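Local coordinates for Phthiocerol/phenolphthiocerol synthesis polyketide synthase type I PpsC (Mycobacterium tuberculosis, PDB 5NJI), which probably dehydrates beta-hydroxyacyl intermediates through its dehydratase domain during the polyketide chain assembly that leads to phthiocerol and phenolphthiocerol lipids, at residues His29-Val34 against Leu54-Asp59. The protein carries 1 engineered substitution. Numbering follows the deposited sequence.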
loop_
_atom_site.group_PDB
_atom_site.type_symbol
_atom_site.label_atom_id
_atom_site.label_comp_id
_atom_site.label_asym_id
_atom_site.label_seq_id
_atom_site.Cartn_x
_atom_site.Cartn_y
_atom_site.Cartn_z
ATOM N N HIS A 29 -4.250 -16.793 3.874
ATOM C CA HIS A 29 -3.618 -15.517 3.540
ATOM C C HIS A 29 -2.453 -15.249 4.496
ATOM O O HIS A 29 -2.638 -15.302 5.715
ATOM C CB HIS A 29 -4.667 -14.424 3.648
ATOM C CG HIS A 29 -4.271 -13.135 3.010
ATOM N ND1 HIS A 29 -3.268 -12.337 3.514
ATOM C CD2 HIS A 29 -4.750 -12.500 1.918
ATOM C CE1 HIS A 29 -3.151 -11.260 2.756
ATOM N NE2 HIS A 29 -4.027 -11.345 1.772
ATOM N N PRO A 30 -1.248 -14.951 3.996
ATOM C CA PRO A 30 -0.096 -14.850 4.904
ATOM C C PRO A 30 -0.093 -13.612 5.776
ATOM O O PRO A 30 0.626 -13.609 6.782
ATOM C CB PRO A 30 1.104 -14.847 3.953
ATOM C CG PRO A 30 0.558 -14.313 2.692
ATOM C CD PRO A 30 -0.826 -14.868 2.588
ATOM N N LEU A 31 -0.857 -12.573 5.443
ATOM C CA LEU A 31 -0.919 -11.373 6.275
ATOM C C LEU A 31 -2.191 -11.312 7.104
ATOM O O LEU A 31 -2.157 -10.871 8.256
ATOM C CB LEU A 31 -0.814 -10.105 5.413
ATOM C CG LEU A 31 0.415 -10.046 4.504
ATOM C CD1 LEU A 31 0.407 -8.780 3.633
ATOM C CD2 LEU A 31 1.681 -10.140 5.340
ATOM N N LEU A 32 -3.306 -11.777 6.551
ATOM C CA LEU A 32 -4.583 -11.718 7.249
ATOM C C LEU A 32 -4.741 -12.882 8.207
ATOM O O LEU A 32 -5.227 -12.704 9.336
ATOM C CB LEU A 32 -5.718 -11.710 6.229
ATOM C CG LEU A 32 -7.143 -11.803 6.775
ATOM C CD1 LEU A 32 -7.540 -10.531 7.501
ATOM C CD2 LEU A 32 -8.126 -12.111 5.684
ATOM N N GLY A 33 -4.352 -14.071 7.780
ATOM C CA GLY A 33 -4.421 -15.221 8.656
ATOM C C GLY A 33 -5.770 -15.906 8.599
ATOM O O GLY A 33 -6.553 -15.747 7.660
ATOM N N VAL A 34 -6.048 -16.669 9.650
ATOM C CA VAL A 34 -7.225 -17.528 9.705
ATOM C C VAL A 34 -8.302 -16.850 10.545
ATOM O O VAL A 34 -8.016 -16.210 11.568
ATOM C CB VAL A 34 -6.865 -18.925 10.251
ATOM C CG1 VAL A 34 -6.054 -18.813 11.519
ATOM C CG2 VAL A 34 -8.125 -19.765 10.462
ATOM N N LEU A 54 9.267 -13.521 7.195
ATOM C CA LEU A 54 8.073 -13.981 6.468
ATOM C C LEU A 54 8.170 -13.347 5.057
ATOM O O LEU A 54 8.296 -12.193 5.021
ATOM C CB LEU A 54 6.715 -13.513 7.098
ATOM C CG LEU A 54 5.451 -13.846 6.317
ATOM C CD1 LEU A 54 5.288 -15.338 6.128
ATOM C CD2 LEU A 54 4.221 -13.233 6.968
ATOM N N LEU A 55 8.189 -14.121 3.981
ATOM C CA LEU A 55 8.114 -13.619 2.610
ATOM C C LEU A 55 9.111 -12.431 2.447
ATOM O O LEU A 55 10.145 -12.548 2.952
ATOM C CB LEU A 55 6.617 -13.350 2.271
ATOM C CG LEU A 55 5.610 -14.500 2.239
ATOM C CD1 LEU A 55 4.216 -14.018 1.920
ATOM C CD2 LEU A 55 6.077 -15.589 1.280
ATOM N N TRP A 56 8.697 -11.265 1.906
ATOM C CA TRP A 56 9.528 -10.057 1.642
ATOM C C TRP A 56 9.509 -8.951 2.789
ATOM O O TRP A 56 9.983 -7.957 2.602
ATOM C CB TRP A 56 9.012 -9.380 0.316
ATOM C CG TRP A 56 7.462 -9.504 0.219
ATOM C CD1 TRP A 56 6.780 -10.382 -0.502
ATOM C CD2 TRP A 56 6.489 -8.750 0.943
ATOM N NE1 TRP A 56 5.458 -10.223 -0.329
ATOM C CE2 TRP A 56 5.241 -9.223 0.560
ATOM C CE3 TRP A 56 6.550 -7.710 1.843
ATOM C CZ2 TRP A 56 4.088 -8.694 1.051
ATOM C CZ3 TRP A 56 5.419 -7.203 2.326
ATOM C CH2 TRP A 56 4.209 -7.696 1.946
ATOM N N LEU A 57 9.003 -9.275 3.968
ATOM C CA LEU A 57 8.743 -8.254 5.011
ATOM C C LEU A 57 10.147 -7.640 5.414
ATOM O O LEU A 57 10.235 -6.509 5.749
ATOM C CB LEU A 57 7.971 -8.778 6.287
ATOM C CG LEU A 57 6.426 -8.932 6.160
ATOM C CD1 LEU A 57 5.987 -9.828 5.022
ATOM C CD2 LEU A 57 5.771 -9.301 7.487
ATOM N N ALA A 58 11.170 -8.487 5.538
ATOM C CA ALA A 58 12.508 -7.958 5.887
ATOM C C ALA A 58 13.035 -6.831 4.966
ATOM O O ALA A 58 13.924 -6.119 5.329
ATOM C CB ALA A 58 13.625 -9.062 6.002
ATOM N N ASP A 59 12.484 -6.726 3.768
ATOM C CA ASP A 59 12.966 -5.736 2.825
ATOM C C ASP A 59 12.271 -4.386 2.966
ATOM O O ASP A 59 12.563 -3.473 2.180
ATOM C CB ASP A 59 12.814 -6.270 1.402
ATOM C CG ASP A 59 13.944 -7.213 0.996
ATOM O OD1 ASP A 59 14.796 -7.567 1.848
ATOM O OD2 ASP A 59 14.003 -7.587 -0.189
#
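Leu54 holds CG anti to its backbone N (chi1 174°), which swings CG toward segment 29-34, and the CD2 branch then meets the carbonyl of Pro30. Leu55 turns the other way, with CG anti to its own carbonyl carbon (chi1 -64°), and its CD1 reaches the Pro30 ring. The contact lies in a polyketide synthase dehydratase domain, a family with the double hot-dog fold. It joins the loop leading into strand 34-37 to the loop between strands 44-50 and 60-62. Leu54 CD2 stands 3.6 Å from Pro30 O. Leu55 CD1 lies 3.8 Å from Pro30 CG, and the two side chains cross at about a right angle. Leu31 adds longer contacts through both branches. Leu31 CD1 approaches Trp56 CH2 obliquely at 4.3 Å. Leu31 CD2 lies 4.3 Å from Leu54 CD2. Leu31 CD2 is also 4.3 Å from Leu57 CD1. No hydrogen bond joins the two segments. Apolar side chains make the contact, apart from the Leu54 methyl on the Pro30 carbonyl oxygen. A type II' beta turn from Leu54 to Leu57 presents the second group of side chains, and Leu57 N donates to Leu54 O at 3.2 Å. Within this turn region, Leu57 CD1 sits over one face of the Trp56 indole, offset toward its rim. Helix 70-84 meets Leu31 through Ile76, while Pro226 touches both Leu31 and Trp56. The Trp56 side chain is about 10 Å from the bound C12:1-CoA. The buried His29 ring ties its own segment to helix 70-84, with NE2 hydrogen-bonded to Glu75 OE2. His29 ND1 accepts a hydrogen bond from Leu31 N at 3.1 Å, with the donor nitrogen 12° out of the ring plane.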